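Local coordinates for DNA damage response protein Rtt109, putative (PDB 5ZB9), which probably acetylates lysines of histones, histone H3 among them, using acetyl-CoA as the donor, at residues 326-329 and 330-334. Numbering follows the deposited sequence.
Sequences PGLV and NSVQM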
ATOM      1  N   PRO A 326      19.715  -6.647  -4.023  1.00 57.04           N
ATOM      2  CA  PRO A 326      21.147  -6.958  -3.990  1.00 55.45           C
ATOM      3  C   PRO A 326      22.002  -5.794  -4.483  1.00 56.69           C
ATOM      4  O   PRO A 326      21.707  -5.200  -5.522  1.00 54.68           O
ATOM      5  CB  PRO A 326      21.264  -8.167  -4.925  1.00 59.51           C
ATOM      6  CG  PRO A 326      19.913  -8.804  -4.886  1.00 56.26           C
ATOM      7  CD  PRO A 326      18.950  -7.658  -4.780  1.00 53.29           C
ATOM      8  N   GLY A 327      23.044  -5.465  -3.729  1.00 60.37           N
ATOM      9  CA  GLY A 327      23.894  -4.337  -4.059  1.00 59.22           C
ATOM     10  C   GLY A 327      23.483  -3.128  -3.250  1.00 59.98           C
ATOM     11  O   GLY A 327      23.877  -1.999  -3.534  1.00 61.78           O
ATOM     12  N   LEU A 328      22.677  -3.379  -2.226  1.00 69.66           N
ATOM     13  CA  LEU A 328      22.140  -2.321  -1.384  1.00 61.51           C
ATOM     14  C   LEU A 328      21.858  -2.884   0.004  1.00 63.93           C
ATOM     15  O   LEU A 328      21.208  -3.925   0.139  1.00 62.07           O
ATOM     16  CB  LEU A 328      20.867  -1.733  -2.008  1.00 58.82           C
ATOM     17  CG  LEU A 328      20.589  -0.231  -1.873  1.00 62.60           C
ATOM     18  CD1 LEU A 328      21.701   0.597  -2.510  1.00 54.16           C
ATOM     19  CD2 LEU A 328      19.235   0.122  -2.488  1.00 50.12           C
ATOM     20  N   VAL A 329      22.380  -2.217   1.030  1.00 65.26           N
ATOM     21  CA  VAL A 329      22.092  -2.579   2.415  1.00 60.88           C
ATOM     22  C   VAL A 329      21.308  -1.441   3.053  1.00 61.15           C
ATOM     23  O   VAL A 329      21.218  -0.352   2.477  1.00 60.79           O
ATOM     24  CB  VAL A 329      23.373  -2.854   3.225  1.00 63.82           C
ATOM     25  CG1 VAL A 329      24.080  -4.088   2.694  1.00 73.38           C
ATOM     26  CG2 VAL A 329      24.293  -1.643   3.190  1.00 63.55           C
ATOM     27  N   ASN A 330      20.746  -1.679   4.236  1.00 59.68           N
ATOM     28  CA  ASN A 330      19.916  -0.666   4.886  1.00 62.79           C
ATOM     29  C   ASN A 330      20.723   0.484   5.508  1.00 69.04           C
ATOM     30  O   ASN A 330      20.145   1.414   6.070  1.00 65.21           O
ATOM     31  CB  ASN A 330      19.019  -1.311   5.950  1.00 52.08           C
ATOM     32  CG  ASN A 330      19.796  -1.823   7.145  1.00 61.16           C
ATOM     33  OD1 ASN A 330      20.964  -2.196   7.034  1.00 73.37           O
ATOM     34  ND2 ASN A 330      19.143  -1.851   8.298  1.00 60.11           N
ATOM     35  N   SER A 331      22.049   0.429   5.390  1.00 72.29           N
ATOM     36  CA  SER A 331      22.914   1.496   5.897  1.00 73.90           C
ATOM     37  C   SER A 331      23.205   2.544   4.816  1.00 71.58           C
ATOM     38  O   SER A 331      23.613   3.670   5.120  1.00 70.91           O
ATOM     39  CB  SER A 331      24.228   0.916   6.438  1.00 80.25           C
ATOM     40  OG  SER A 331      25.121   0.576   5.389  1.00 81.47           O
ATOM     41  N   VAL A 332      23.003   2.165   3.556  1.00 67.62           N
ATOM     42  CA  VAL A 332      23.151   3.090   2.439  1.00 63.17           C
ATOM     43  C   VAL A 332      22.001   4.092   2.432  1.00 60.12           C
ATOM     44  O   VAL A 332      20.856   3.729   2.167  1.00 57.98           O
ATOM     45  CB  VAL A 332      23.192   2.353   1.080  1.00 67.12           C
ATOM     46  CG1 VAL A 332      23.321   3.350  -0.063  1.00 60.46           C
ATOM     47  CG2 VAL A 332      24.335   1.349   1.049  1.00 63.17           C
ATOM     48  N   GLN A 333      22.310   5.352   2.725  1.00 73.91           N
ATOM     49  CA  GLN A 333      21.293   6.400   2.778  1.00 64.78           C
ATOM     50  C   GLN A 333      20.683   6.647   1.398  1.00 62.84           C
ATOM     51  O   GLN A 333      21.357   6.501   0.376  1.00 68.96           O
ATOM     52  CB  GLN A 333      21.885   7.700   3.343  1.00 60.85           C
ATOM     53  CG  GLN A 333      20.873   8.837   3.480  1.00 62.00           C
ATOM     54  CD  GLN A 333      21.299   9.899   4.480  1.00 72.79           C
ATOM     55  OE1 GLN A 333      20.869   9.884   5.638  1.00 65.74           O
ATOM     56  NE2 GLN A 333      22.137  10.833   4.035  1.00 67.50           N
ATOM     57  N   MET A 334      19.396   6.993   1.383  1.00 57.14           N
ATOM     58  CA  MET A 334      18.691   7.387   0.166  1.00 54.22           C
ATOM     59  C   MET A 334      19.426   8.534  -0.534  1.00 64.66           C
ATOM     60  O   MET A 334      20.032   9.381   0.125  1.00 65.61           O
ATOM     61  CB  MET A 334      17.247   7.788   0.505  1.00 48.20           C
ATOM     62  CG  MET A 334      16.416   8.344  -0.658  1.00 54.01           C
ATOM     63  SD  MET A 334      16.272   7.257  -2.099  1.00 62.85           S
ATOM     64  CE  MET A 334      15.290   5.899  -1.466  1.00 38.67           C
TER
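Val329 and Val332 meet round a tight bend through one methyl each, their side chains crossing at about a right angle. CG2 of Val329 lies 3.7 Å from CG2 of Val332. With CG1 of Val329 at chi1 -66°, beside the backbone N, CG2 takes the place between N and the carbonyl carbon, and this is the methyl that touches Ser331 and Val332. It lies beside the Ser331 hydroxyl, with Ser331 OG 3.2 Å from Val329 CG2.

A second apolar touch comes from Leu328. Its CD1 reaches CG1 of Val332 at 4.0 Å, again with the side chains nearly perpendicular. Val332 turns CG1 anti to its backbone N (chi1 179°), which leaves one methyl for Leu328 and the other for Val329.

The bend is a type I beta turn from Val329 to Val332, with Asn330 and Ser331 at its two middle positions. It closes with the hydrogen bond from Val332 N to Val329 O, 3.3 Å long.

The turn belongs to the loop that follows strand 317-324 in the acetyltransferase fold, away from the CoA-binding residues. Val329 packs on Gln194, Glu197 and Ser198 of helix 193-198, and Ser331 OG makes a weak hydrogen bond to Gln194 OE1. Leu328 rests on Arg133 of strand 133-140, whose NH2 also donates a hydrogen bond to Val332 O, joining the far end of the turn to that strand.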